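Long-range contacts in Pcza361.24 (Amycolatopsis orientalis, PDB 3G2M), which transfers a methyl group from S-adenosyl-L-methionine, probably to an amino nitrogen of a glycopeptide antibiotic or its precursor during biosynthesis: residues A[85-90]-A[106-111]; A[153-158]-A[185-190]; A[268-273]-A[286-291]. All coordinates share one frame; numbering follows the deposited sequence.

All three contacts lie in one seven-stranded mixed sheet, ordered 135-139, 107-111, 86-89, 151-156, 184-191, 284-290, 267-274, and they follow one another along the chain. Contact 1 pairs the first two strands of the methyltransferase core; backbone bonds between Leu87 and both Thr153 and Val155 join it to contact 2, whose centre lies about 11 Å away. Contact 2 in turn meets contact 3, centres about 9 Å apart, where 184-191 pairs with 284-290. Contacts 1 and 3 do not touch. Contacts 1 and 2 thus carry cofactor-site residues, Glu111 and Ser157, at the C-terminal ends of parallel strands, whereas contact 3 adds the antiparallel hairpin at the far edge of the sheet, away from Glu111.

Contact 1: residues A[85-90]-A[106-111]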
ATOM      1  N   PRO A  85     -19.101 -27.757  -2.117  1.00 42.95           N
ATOM      2  CA  PRO A  85     -18.480 -27.034  -1.007  1.00 41.82           C
ATOM      3  C   PRO A  85     -17.812 -25.710  -1.398  1.00 40.23           C
ATOM      4  O   PRO A  85     -17.273 -25.575  -2.501  1.00 39.50           O
ATOM      5  CB  PRO A  85     -17.428 -28.024  -0.494  1.00 41.86           C
ATOM      6  CG  PRO A  85     -17.990 -29.365  -0.861  1.00 42.85           C
ATOM      7  CD  PRO A  85     -18.590 -29.138  -2.210  1.00 42.88           C
ATOM      8  N   VAL A  86     -17.863 -24.753  -0.476  1.00 38.95           N
ATOM      9  CA  VAL A  86     -17.256 -23.432  -0.657  1.00 37.48           C
ATOM     10  C   VAL A  86     -16.115 -23.273   0.348  1.00 36.58           C
ATOM     11  O   VAL A  86     -16.262 -23.619   1.513  1.00 35.80           O
ATOM     12  CB  VAL A  86     -18.308 -22.300  -0.459  1.00 37.64           C
ATOM     13  CG1 VAL A  86     -17.680 -20.915  -0.600  1.00 37.31           C
ATOM     14  CG2 VAL A  86     -19.471 -22.458  -1.449  1.00 37.70           C
ATOM     15  N   LEU A  87     -14.975 -22.759  -0.110  1.00 35.31           N
ATOM     16  CA  LEU A  87     -13.889 -22.427   0.791  1.00 34.26           C
ATOM     17  C   LEU A  87     -13.965 -20.946   1.168  1.00 33.79           C
ATOM     18  O   LEU A  87     -13.906 -20.079   0.300  1.00 33.51           O
ATOM     19  CB  LEU A  87     -12.538 -22.764   0.146  1.00 34.58           C
ATOM     20  CG  LEU A  87     -11.264 -22.406   0.915  1.00 33.35           C
ATOM     21  CD1 LEU A  87     -11.179 -23.148   2.256  1.00 33.54           C
ATOM     22  CD2 LEU A  87     -10.051 -22.699   0.050  1.00 34.09           C
ATOM     23  N   GLU A  88     -14.132 -20.660   2.455  1.00 33.44           N
ATOM     24  CA  GLU A  88     -14.102 -19.276   2.932  1.00 33.27           C
ATOM     25  C   GLU A  88     -12.781 -18.990   3.643  1.00 33.29           C
ATOM     26  O   GLU A  88     -12.461 -19.618   4.647  1.00 32.68           O
ATOM     27  CB  GLU A  88     -15.287 -18.962   3.849  1.00 32.96           C
ATOM     28  CG  GLU A  88     -15.335 -17.497   4.287  1.00 32.99           C
ATOM     29  CD  GLU A  88     -16.308 -17.225   5.416  1.00 34.01           C
ATOM     30  OE1 GLU A  88     -17.109 -18.119   5.763  1.00 35.21           O
ATOM     31  OE2 GLU A  88     -16.279 -16.100   5.956  1.00 35.00           O
ATOM     32  N   LEU A  89     -12.025 -18.034   3.105  1.00 33.29           N
ATOM     33  CA  LEU A  89     -10.706 -17.693   3.639  1.00 33.22           C
ATOM     34  C   LEU A  89     -10.829 -16.635   4.714  1.00 33.36           C
ATOM     35  O   LEU A  89     -11.581 -15.663   4.555  1.00 33.40           O
ATOM     36  CB  LEU A  89      -9.768 -17.195   2.529  1.00 33.00           C
ATOM     37  CG  LEU A  89      -9.622 -18.097   1.305  1.00 33.99           C
ATOM     38  CD1 LEU A  89      -8.881 -17.381   0.172  1.00 33.14           C
ATOM     39  CD2 LEU A  89      -8.930 -19.416   1.656  1.00 34.61           C
ATOM     40  N   ALA A  90     -10.068 -16.827   5.791  1.00 33.20           N
ATOM     41  CA  ALA A  90     -10.033 -15.919   6.938  1.00 33.77           C
ATOM     42  C   ALA A  90     -11.441 -15.696   7.487  1.00 34.05           C
ATOM     43  O   ALA A  90     -11.912 -14.558   7.591  1.00 33.59           O
ATOM     44  CB  ALA A  90      -9.346 -14.591   6.565  1.00 33.74           C
ATOM     45  N   GLU A 106     -22.311 -26.200   1.988  1.00 43.18           N
ATOM     46  CA  GLU A 106     -21.219 -26.841   2.697  1.00 42.52           C
ATOM     47  C   GLU A 106     -20.061 -25.849   2.646  1.00 41.36           C
ATOM     48  O   GLU A 106     -19.698 -25.374   1.561  1.00 40.69           O
ATOM     49  CB  GLU A 106     -20.806 -28.134   2.003  1.00 42.47           C
ATOM     50  CG  GLU A 106     -21.802 -29.278   2.111  1.00 43.65           C
ATOM     51  CD  GLU A 106     -21.271 -30.543   1.466  1.00 43.98           C
ATOM     52  OE1 GLU A 106     -21.778 -30.920   0.387  1.00 47.10           O
ATOM     53  OE2 GLU A 106     -20.331 -31.146   2.028  1.00 46.14           O
ATOM     54  N   VAL A 107     -19.504 -25.506   3.806  1.00 40.00           N
ATOM     55  CA  VAL A 107     -18.422 -24.512   3.864  1.00 38.87           C
ATOM     56  C   VAL A 107     -17.215 -25.060   4.614  1.00 38.25           C
ATOM     57  O   VAL A 107     -17.351 -25.601   5.714  1.00 38.12           O
ATOM     58  CB  VAL A 107     -18.866 -23.161   4.510  1.00 38.81           C
ATOM     59  CG1 VAL A 107     -17.748 -22.106   4.410  1.00 38.30           C
ATOM     60  CG2 VAL A 107     -20.127 -22.621   3.851  1.00 38.64           C
ATOM     61  N   THR A 108     -16.045 -24.944   3.992  1.00 37.00           N
ATOM     62  CA  THR A 108     -14.780 -25.115   4.692  1.00 36.27           C
ATOM     63  C   THR A 108     -14.311 -23.713   5.066  1.00 36.07           C
ATOM     64  O   THR A 108     -14.086 -22.871   4.194  1.00 35.83           O
ATOM     65  CB  THR A 108     -13.731 -25.838   3.831  1.00 36.52           C
ATOM     66  OG1 THR A 108     -14.216 -27.144   3.499  1.00 35.59           O
ATOM     67  CG2 THR A 108     -12.400 -25.976   4.582  1.00 35.95           C
ATOM     68  N   ALA A 109     -14.233 -23.451   6.366  1.00 35.33           N
ATOM     69  CA  ALA A 109     -13.862 -22.131   6.853  1.00 35.05           C
ATOM     70  C   ALA A 109     -12.429 -22.185   7.368  1.00 34.65           C
ATOM     71  O   ALA A 109     -12.121 -22.953   8.270  1.00 34.28           O
ATOM     72  CB  ALA A 109     -14.817 -21.680   7.932  1.00 35.31           C
ATOM     73  N   LEU A 110     -11.560 -21.380   6.762  1.00 33.78           N
ATOM     74  CA  LEU A 110     -10.139 -21.365   7.097  1.00 33.15           C
ATOM     75  C   LEU A 110      -9.801 -20.140   7.940  1.00 32.69           C
ATOM     76  O   LEU A 110     -10.136 -19.016   7.567  1.00 32.18           O
ATOM     77  CB  LEU A 110      -9.300 -21.346   5.811  1.00 33.45           C
ATOM     78  CG  LEU A 110      -7.777 -21.382   5.962  1.00 33.72           C
ATOM     79  CD1 LEU A 110      -7.291 -22.817   5.849  1.00 36.12           C
ATOM     80  CD2 LEU A 110      -7.087 -20.510   4.930  1.00 35.08           C
ATOM     81  N   GLU A 111      -9.106 -20.349   9.055  1.00 32.23           N
ATOM     82  CA  GLU A 111      -8.817 -19.257   9.974  1.00 32.07           C
ATOM     83  C   GLU A 111      -7.459 -19.476  10.637  1.00 32.46           C
ATOM     84  O   GLU A 111      -7.103 -20.607  10.980  1.00 31.62           O
ATOM     85  CB  GLU A 111      -9.955 -19.128  11.003  1.00 32.26           C
ATOM     86  CG  GLU A 111      -9.720 -18.184  12.184  1.00 32.48           C
ATOM     87  CD  GLU A 111      -9.292 -16.785  11.775  1.00 31.20           C
ATOM     88  OE1 GLU A 111      -9.801 -16.268  10.761  1.00 32.51           O
ATOM     89  OE2 GLU A 111      -8.439 -16.204  12.475  1.00 31.44           O
TER
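Val86 pairs with Val107, Leu87 with Thr108 and Glu88 with Ala109 in a parallel ladder, the two strand axes 4.7 Å apart at their closest and inclined by 19°. Val86 N donates to Glu106 O at 2.8 Å, and Val86 O then receives Thr108 N. The next rung repeats this alternation: Glu88 N gives its hydrogen to Thr108 O, while Leu110 N reaches Glu88 O in a nearly straight bond of 2.9 Å.

Leu87, Leu89, Thr108 and Leu110 share one face of the sheet. Leu87 holds CG anti to its backbone N (chi1 176°), and its CD1 branch bends back over the neighbouring strand, 3.5 Å from Thr108 O and 3.9 Å from the methyl CG2 of Thr108. Farther along, Leu89 and Leu110 meet through one branch each, CD2 to CD2 at 3.9 Å. On the other face Val107 CG1 rests against Glu88 CB at 4.0 Å. The extended Glu88 chain carries its carboxylate beyond this apolar step to Thr97, whose hydroxyl bonds OE1. At the start of the ladder Pro85 and Glu106 run side by side.

At the C-terminal end of strand 107-111, Glu111 bends at chi2 and brings OE1 to 3.7 Å from Ala90 C. Its two carboxylate oxygens accept from Gly92 N and Ser113 N, which fixes the rotation of the carboxylate; Glu111 is a residue of the S-adenosyl-L-methionine site, which holds no cofactor in this chain. An acidic residue closing the second strand of a Rossmann-like methyltransferase is a familiar cofactor ligand.

The two strands belong to the beta-alpha-beta unit 86-89, 97-101, 107-111: helix 97-101 covers Val107 and Glu88 through Phe100, strand 135-139 flanks 107-111, and strand 151-156 lies beyond 86-89.

Contact 2: residues A[153-158]-A[185-190]; sequences TVVISS and KFLLSL
The ring of Phe186 has Leu188 CG over one face, 3.8 Å above the plane and offset toward the rim, while Val154 O lies at its edge, 3.3 Å from CD1. Ile156 CG2 approaches obliquely, 3.7 Å from CE1 and close to Leu188 CG, so this one methyl touches both the ring and the leucine that lies over it. Phe186 sets CG anti to its N (chi1 -177°), which swings the ring across toward strand 151-156. On the opposite face of the sheet, Thr153 CG2 meets Leu187 CD2 and Val155 CG1 meets Leu187 CB.

The backbones form a parallel ladder that runs from Val154 N and Lys185 O to Ser189 N and Ile156 O. Past it, Ser189 OG accepts Ser158 N at 2.9 Å, with an N-H...O angle of 147°. One oxygen, Glu71 OE2, bonds both this hydroxyl and that of Ser157, a cofactor-binding residue at the N-cap position of helix 158-161, and so links Ser157, just after strand 151-156, to Ser189 in strand 184-191.

Strands 86-89 and 284-290 flank the pair, helix 69-79 packs Phe75 on Val155 and Leu187, and helix 254-263 covers Phe186 and Leu188.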
ATOM      1  N   THR A 153     -15.981 -22.952  -5.513  1.00 34.57           N
ATOM      2  CA  THR A 153     -16.116 -21.560  -5.076  1.00 33.98           C
ATOM      3  C   THR A 153     -15.153 -21.276  -3.924  1.00 33.77           C
ATOM      4  O   THR A 153     -15.095 -22.032  -2.955  1.00 34.00           O
ATOM      5  CB  THR A 153     -17.560 -21.250  -4.593  1.00 34.02           C
ATOM      6  OG1 THR A 153     -18.505 -21.692  -5.574  1.00 33.46           O
ATOM      7  CG2 THR A 153     -17.754 -19.750  -4.357  1.00 34.04           C
ATOM      8  N   VAL A 154     -14.391 -20.189  -4.047  1.00 33.27           N
ATOM      9  CA  VAL A 154     -13.547 -19.690  -2.966  1.00 32.37           C
ATOM     10  C   VAL A 154     -13.882 -18.213  -2.729  1.00 32.29           C
ATOM     11  O   VAL A 154     -13.943 -17.432  -3.671  1.00 32.21           O
ATOM     12  CB  VAL A 154     -12.027 -19.866  -3.271  1.00 32.65           C
ATOM     13  CG1 VAL A 154     -11.172 -19.270  -2.141  1.00 31.51           C
ATOM     14  CG2 VAL A 154     -11.670 -21.340  -3.476  1.00 31.27           C
ATOM     15  N   VAL A 155     -14.103 -17.840  -1.472  1.00 32.16           N
ATOM     16  CA  VAL A 155     -14.515 -16.470  -1.130  1.00 32.21           C
ATOM     17  C   VAL A 155     -13.598 -15.814  -0.092  1.00 31.80           C
ATOM     18  O   VAL A 155     -13.037 -16.488   0.778  1.00 31.23           O
ATOM     19  CB  VAL A 155     -16.019 -16.377  -0.667  1.00 32.42           C
ATOM     20  CG1 VAL A 155     -16.964 -16.861  -1.762  1.00 33.29           C
ATOM     21  CG2 VAL A 155     -16.266 -17.152   0.606  1.00 34.21           C
ATOM     22  N   ILE A 156     -13.440 -14.495  -0.206  1.00 30.83           N
ATOM     23  CA  ILE A 156     -12.701 -13.719   0.786  1.00 29.99           C
ATOM     24  C   ILE A 156     -13.346 -12.344   0.967  1.00 30.23           C
ATOM     25  O   ILE A 156     -13.777 -11.715  -0.002  1.00 29.81           O
ATOM     26  CB  ILE A 156     -11.174 -13.617   0.443  1.00 29.81           C
ATOM     27  CG1 ILE A 156     -10.370 -13.089   1.640  1.00 29.85           C
ATOM     28  CG2 ILE A 156     -10.919 -12.775  -0.821  1.00 29.54           C
ATOM     29  CD1 ILE A 156      -8.864 -13.215   1.464  1.00 29.38           C
ATOM     30  N   SER A 157     -13.415 -11.898   2.215  1.00 29.85           N
ATOM     31  CA  SER A 157     -14.045 -10.629   2.546  1.00 30.80           C
ATOM     32  C   SER A 157     -13.042  -9.480   2.522  1.00 30.49           C
ATOM     33  O   SER A 157     -11.848  -9.681   2.774  1.00 30.43           O
ATOM     34  CB  SER A 157     -14.721 -10.727   3.916  1.00 30.83           C
ATOM     35  OG  SER A 157     -15.535  -9.590   4.165  1.00 34.31           O
ATOM     36  N   SER A 158     -13.539  -8.275   2.229  1.00 29.99           N
ATOM     37  CA  SER A 158     -12.704  -7.070   2.159  1.00 29.75           C
ATOM     38  C   SER A 158     -11.737  -6.902   3.330  1.00 29.67           C
ATOM     39  O   SER A 158     -10.562  -6.615   3.126  1.00 30.03           O
ATOM     40  CB  SER A 158     -13.583  -5.818   2.068  1.00 29.28           C
ATOM     41  OG  SER A 158     -12.762  -4.677   1.915  1.00 29.53           O
ATOM     42  N   LYS A 185     -14.860 -20.558  -9.249  1.00 36.33           N
ATOM     43  CA  LYS A 185     -14.734 -19.105  -9.131  1.00 36.13           C
ATOM     44  C   LYS A 185     -14.214 -18.587  -7.785  1.00 35.31           C
ATOM     45  O   LYS A 185     -14.482 -19.158  -6.718  1.00 35.12           O
ATOM     46  CB  LYS A 185     -16.010 -18.370  -9.578  1.00 36.30           C
ATOM     47  CG  LYS A 185     -17.305 -18.753  -8.882  1.00 37.47           C
ATOM     48  CD  LYS A 185     -18.523 -18.342  -9.747  1.00 37.59           C
ATOM     49  CE  LYS A 185     -18.418 -16.892 -10.251  1.00 39.08           C
ATOM     50  NZ  LYS A 185     -19.482 -16.557 -11.252  1.00 39.51           N
ATOM     51  N   PHE A 186     -13.441 -17.508  -7.881  1.00 34.41           N
ATOM     52  CA  PHE A 186     -12.885 -16.798  -6.741  1.00 33.56           C
ATOM     53  C   PHE A 186     -13.677 -15.507  -6.586  1.00 33.24           C
ATOM     54  O   PHE A 186     -13.675 -14.661  -7.479  1.00 33.29           O
ATOM     55  CB  PHE A 186     -11.397 -16.505  -6.998  1.00 33.48           C
ATOM     56  CG  PHE A 186     -10.685 -15.824  -5.855  1.00 32.88           C
ATOM     57  CD1 PHE A 186     -11.150 -15.924  -4.539  1.00 32.58           C
ATOM     58  CD2 PHE A 186      -9.505 -15.113  -6.094  1.00 33.00           C
ATOM     59  CE1 PHE A 186     -10.477 -15.301  -3.493  1.00 31.42           C
ATOM     60  CE2 PHE A 186      -8.815 -14.495  -5.046  1.00 32.78           C
ATOM     61  CZ  PHE A 186      -9.299 -14.583  -3.752  1.00 32.54           C
ATOM     62  N   LEU A 187     -14.375 -15.372  -5.463  1.00 32.84           N
ATOM     63  CA  LEU A 187     -15.193 -14.188  -5.208  1.00 32.89           C
ATOM     64  C   LEU A 187     -14.582 -13.363  -4.100  1.00 32.24           C
ATOM     65  O   LEU A 187     -14.211 -13.898  -3.056  1.00 31.63           O
ATOM     66  CB  LEU A 187     -16.627 -14.567  -4.813  1.00 32.86           C
ATOM     67  CG  LEU A 187     -17.628 -15.243  -5.761  1.00 35.04           C
ATOM     68  CD1 LEU A 187     -18.008 -14.357  -6.917  1.00 36.83           C
ATOM     69  CD2 LEU A 187     -17.155 -16.582  -6.273  1.00 37.28           C
ATOM     70  N   LEU A 188     -14.489 -12.058  -4.330  1.00 31.81           N
ATOM     71  CA  LEU A 188     -13.953 -11.140  -3.333  1.00 31.53           C
ATOM     72  C   LEU A 188     -14.898  -9.959  -3.127  1.00 31.60           C
ATOM     73  O   LEU A 188     -15.478  -9.452  -4.082  1.00 31.99           O
ATOM     74  CB  LEU A 188     -12.577 -10.602  -3.764  1.00 31.36           C
ATOM     75  CG  LEU A 188     -11.485 -11.498  -4.354  1.00 31.25           C
ATOM     76  CD1 LEU A 188     -11.636 -11.638  -5.863  1.00 29.78           C
ATOM     77  CD2 LEU A 188     -10.110 -10.891  -4.034  1.00 31.08           C
ATOM     78  N   SER A 189     -15.069  -9.538  -1.879  1.00 31.88           N
ATOM     79  CA  SER A 189     -15.641  -8.225  -1.614  1.00 31.31           C
ATOM     80  C   SER A 189     -14.497  -7.276  -1.294  1.00 31.62           C
ATOM     81  O   SER A 189     -13.494  -7.688  -0.704  1.00 31.58           O
ATOM     82  CB  SER A 189     -16.651  -8.264  -0.474  1.00 31.79           C
ATOM     83  OG  SER A 189     -16.025  -8.523   0.767  1.00 31.60           O
ATOM     84  N   LEU A 190     -14.640  -6.018  -1.707  1.00 31.19           N
ATOM     85  CA  LEU A 190     -13.603  -5.007  -1.515  1.00 31.68           C
ATOM     86  C   LEU A 190     -14.259  -3.676  -1.216  1.00 31.66           C
ATOM     87  O   LEU A 190     -15.049  -3.189  -2.024  1.00 32.01           O
ATOM     88  CB  LEU A 190     -12.735  -4.858  -2.776  1.00 31.22           C
ATOM     89  CG  LEU A 190     -11.985  -6.103  -3.291  1.00 32.55           C
ATOM     90  CD1 LEU A 190     -11.494  -5.908  -4.719  1.00 32.12           C
ATOM     91  CD2 LEU A 190     -10.838  -6.473  -2.376  1.00 32.48           C
TER

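Contact 3: residues A[268-273]-A[286-291]; sequences VIAQTP and LVEAVM
The C-terminal beta hairpin, strands 267-274 and 284-290, carries this antiparallel contact, and a classic beta bulge interrupts it where Ile269 and Ala270 both face Glu288. Ile269 N donates to Glu288 O at 2.9 Å and Glu288 N to Ala270 O, so the two bulge residues share one partner. Beyond the bulge the pairing is regular: Thr272 and Leu286 exchange two backbone bonds.

Ile269 carries CG1 between its backbone N and carbonyl carbon (chi1 57°), which turns CG1 toward the partner strand, 3.5 Å from Glu288 O; CD1 reaches Val290 CG1 at 3.8 Å, and the Ile269 and Val290 side chains cross at about a right angle. Val268 and Val287 touch by their CG1 methyls, 3.9 Å apart, on the face toward helix 254-263.

On the other face the Glu288 carboxylate passes over Ala270, OE2 coming within 3.5 Å of the CB methyl. A water bridges the two strands beside it: it donates to Glu288 OE2 at 2.7 Å and to Leu286 O, and hydrogen-bonds Thr272 OG1 at 2.6 Å. The other oxygen, OE1, forms a salt bridge with Lys185 on the next strand, so each carboxylate oxygen has a partner, and the group would probably stay charged.

Strand 284-290 runs antiparallel to 184-191 and lies between it and edge strand 267-274. This final antiparallel strand beside the parallel ones is characteristic of the class I, Rossmann-like methyltransferase fold.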
ATOM      1  N   VAL A 268     -10.599 -11.408 -14.516  1.00 34.55           N
ATOM      2  CA  VAL A 268     -11.650 -10.766 -13.722  1.00 34.74           C
ATOM      3  C   VAL A 268     -12.864 -10.547 -14.630  1.00 35.15           C
ATOM      4  O   VAL A 268     -12.824  -9.754 -15.569  1.00 34.80           O
ATOM      5  CB  VAL A 268     -11.154  -9.454 -13.021  1.00 34.74           C
ATOM      6  CG1 VAL A 268     -12.308  -8.687 -12.390  1.00 33.93           C
ATOM      7  CG2 VAL A 268     -10.096  -9.779 -11.945  1.00 33.59           C
ATOM      8  N   ILE A 269     -13.931 -11.288 -14.359  1.00 35.68           N
ATOM      9  CA  ILE A 269     -15.063 -11.366 -15.297  1.00 36.06           C
ATOM     10  C   ILE A 269     -16.274 -10.504 -14.918  1.00 36.52           C
ATOM     11  O   ILE A 269     -17.198 -10.339 -15.719  1.00 36.44           O
ATOM     12  CB  ILE A 269     -15.501 -12.840 -15.551  1.00 35.88           C
ATOM     13  CG1 ILE A 269     -15.854 -13.541 -14.235  1.00 36.01           C
ATOM     14  CG2 ILE A 269     -14.402 -13.592 -16.311  1.00 36.34           C
ATOM     15  CD1 ILE A 269     -16.467 -14.934 -14.399  1.00 36.03           C
ATOM     16  N   ALA A 270     -16.279  -9.982 -13.692  1.00 36.81           N
ATOM     17  CA  ALA A 270     -17.314  -9.044 -13.249  1.00 37.52           C
ATOM     18  C   ALA A 270     -16.894  -8.309 -11.984  1.00 38.03           C
ATOM     19  O   ALA A 270     -16.212  -8.875 -11.132  1.00 38.33           O
ATOM     20  CB  ALA A 270     -18.647  -9.758 -13.035  1.00 37.35           C
ATOM     21  N   GLN A 271     -17.289  -7.040 -11.888  1.00 38.90           N
ATOM     22  CA  GLN A 271     -17.106  -6.219 -10.687  1.00 39.70           C
ATOM     23  C   GLN A 271     -18.417  -5.496 -10.451  1.00 39.85           C
ATOM     24  O   GLN A 271     -18.840  -4.685 -11.284  1.00 40.33           O
ATOM     25  CB  GLN A 271     -16.020  -5.157 -10.875  1.00 39.89           C
ATOM     26  CG  GLN A 271     -14.678  -5.617 -11.397  1.00 41.01           C
ATOM     27  CD  GLN A 271     -13.732  -4.442 -11.640  1.00 40.46           C
ATOM     28  OE1 GLN A 271     -13.662  -3.502 -10.843  1.00 43.04           O
ATOM     29  NE2 GLN A 271     -13.013  -4.492 -12.741  1.00 40.92           N
ATOM     30  N   THR A 272     -19.064  -5.790  -9.330  1.00 39.93           N
ATOM     31  CA  THR A 272     -20.375  -5.225  -9.037  1.00 39.94           C
ATOM     32  C   THR A 272     -20.354  -4.406  -7.746  1.00 39.96           C
ATOM     33  O   THR A 272     -20.235  -4.967  -6.654  1.00 39.66           O
ATOM     34  CB  THR A 272     -21.459  -6.322  -8.938  1.00 39.93           C
ATOM     35  OG1 THR A 272     -21.366  -7.194 -10.073  1.00 39.69           O
ATOM     36  CG2 THR A 272     -22.856  -5.696  -8.885  1.00 40.39           C
ATOM     37  N   PRO A 273     -20.473  -3.071  -7.868  1.00 40.21           N
ATOM     38  CA  PRO A 273     -20.588  -2.241  -6.670  1.00 40.41           C
ATOM     39  C   PRO A 273     -21.902  -2.489  -5.926  1.00 40.58           C
ATOM     40  O   PRO A 273     -22.929  -2.776  -6.551  1.00 40.73           O
ATOM     41  CB  PRO A 273     -20.516  -0.809  -7.220  1.00 40.44           C
ATOM     42  CG  PRO A 273     -20.937  -0.921  -8.638  1.00 40.91           C
ATOM     43  CD  PRO A 273     -20.478  -2.266  -9.105  1.00 40.42           C
ATOM     44  N   LEU A 286     -18.179  -6.353  -5.421  1.00 33.15           N
ATOM     45  CA  LEU A 286     -18.086  -7.806  -5.514  1.00 32.49           C
ATOM     46  C   LEU A 286     -17.393  -8.183  -6.815  1.00 32.28           C
ATOM     47  O   LEU A 286     -17.931  -7.965  -7.904  1.00 31.47           O
ATOM     48  CB  LEU A 286     -19.470  -8.473  -5.419  1.00 32.38           C
ATOM     49  CG  LEU A 286     -19.596  -9.873  -4.786  1.00 31.55           C
ATOM     50  CD1 LEU A 286     -18.835 -10.946  -5.570  1.00 30.82           C
ATOM     51  CD2 LEU A 286     -19.194  -9.902  -3.301  1.00 30.92           C
ATOM     52  N   VAL A 287     -16.200  -8.758  -6.679  1.00 32.18           N
ATOM     53  CA  VAL A 287     -15.342  -9.107  -7.814  1.00 32.67           C
ATOM     54  C   VAL A 287     -15.416 -10.612  -8.060  1.00 32.68           C
ATOM     55  O   VAL A 287     -15.307 -11.401  -7.123  1.00 32.43           O
ATOM     56  CB  VAL A 287     -13.867  -8.666  -7.551  1.00 32.63           C
ATOM     57  CG1 VAL A 287     -12.908  -9.204  -8.618  1.00 33.11           C
ATOM     58  CG2 VAL A 287     -13.762  -7.141  -7.458  1.00 32.95           C
ATOM     59  N   GLU A 288     -15.628 -11.004  -9.316  1.00 32.85           N
ATOM     60  CA  GLU A 288     -15.615 -12.421  -9.704  1.00 32.80           C
ATOM     61  C   GLU A 288     -14.409 -12.694 -10.587  1.00 32.92           C
ATOM     62  O   GLU A 288     -14.196 -12.001 -11.590  1.00 32.63           O
ATOM     63  CB  GLU A 288     -16.878 -12.794 -10.479  1.00 33.37           C
ATOM     64  CG  GLU A 288     -18.167 -12.696  -9.689  1.00 34.16           C
ATOM     65  CD  GLU A 288     -19.375 -12.682 -10.588  1.00 35.90           C
ATOM     66  OE1 GLU A 288     -19.565 -13.679 -11.325  1.00 36.93           O
ATOM     67  OE2 GLU A 288     -20.117 -11.671 -10.566  1.00 33.67           O
ATOM     68  N   ALA A 289     -13.633 -13.712 -10.227  1.00 32.74           N
ATOM     69  CA  ALA A 289     -12.439 -14.054 -10.996  1.00 32.91           C
ATOM     70  C   ALA A 289     -12.351 -15.548 -11.257  1.00 33.04           C
ATOM     71  O   ALA A 289     -12.720 -16.365 -10.407  1.00 32.77           O
ATOM     72  CB  ALA A 289     -11.177 -13.559 -10.294  1.00 32.65           C
ATOM     73  N   VAL A 290     -11.853 -15.892 -12.439  1.00 33.44           N
ATOM     74  CA  VAL A 290     -11.673 -17.288 -12.840  1.00 34.55           C
ATOM     75  C   VAL A 290     -10.318 -17.478 -13.523  1.00 35.30           C
ATOM     76  O   VAL A 290      -9.706 -16.511 -13.977  1.00 35.45           O
ATOM     77  CB  VAL A 290     -12.805 -17.769 -13.795  1.00 34.54           C
ATOM     78  CG1 VAL A 290     -14.173 -17.700 -13.104  1.00 34.66           C
ATOM     79  CG2 VAL A 290     -12.808 -16.960 -15.108  1.00 34.44           C
HETATM   80  N   MSE A 291      -9.861 -18.721 -13.609  1.00 36.50           N
HETATM   81  CA  MSE A 291      -8.650 -19.032 -14.365  1.00 38.02           C
HETATM   82  C   MSE A 291      -9.003 -19.197 -15.842  1.00 38.67           C
HETATM   83  O   MSE A 291     -10.032 -19.788 -16.157  1.00 39.19           O
HETATM   84  CB  MSE A 291      -7.987 -20.298 -13.822  1.00 38.46           C
HETATM   85  CG  MSE A 291      -7.404 -20.134 -12.422  1.00 39.98           C
HETATM   86 SE   MSE A 291      -6.176 -18.621 -12.326  1.00 45.43          SE
HETATM   87  CE  MSE A 291      -4.779 -19.300 -13.514  1.00 42.15           C
TER
HETATM   88  O   HOH W   1     -19.774  -9.216  -9.565  1.00 31.09           O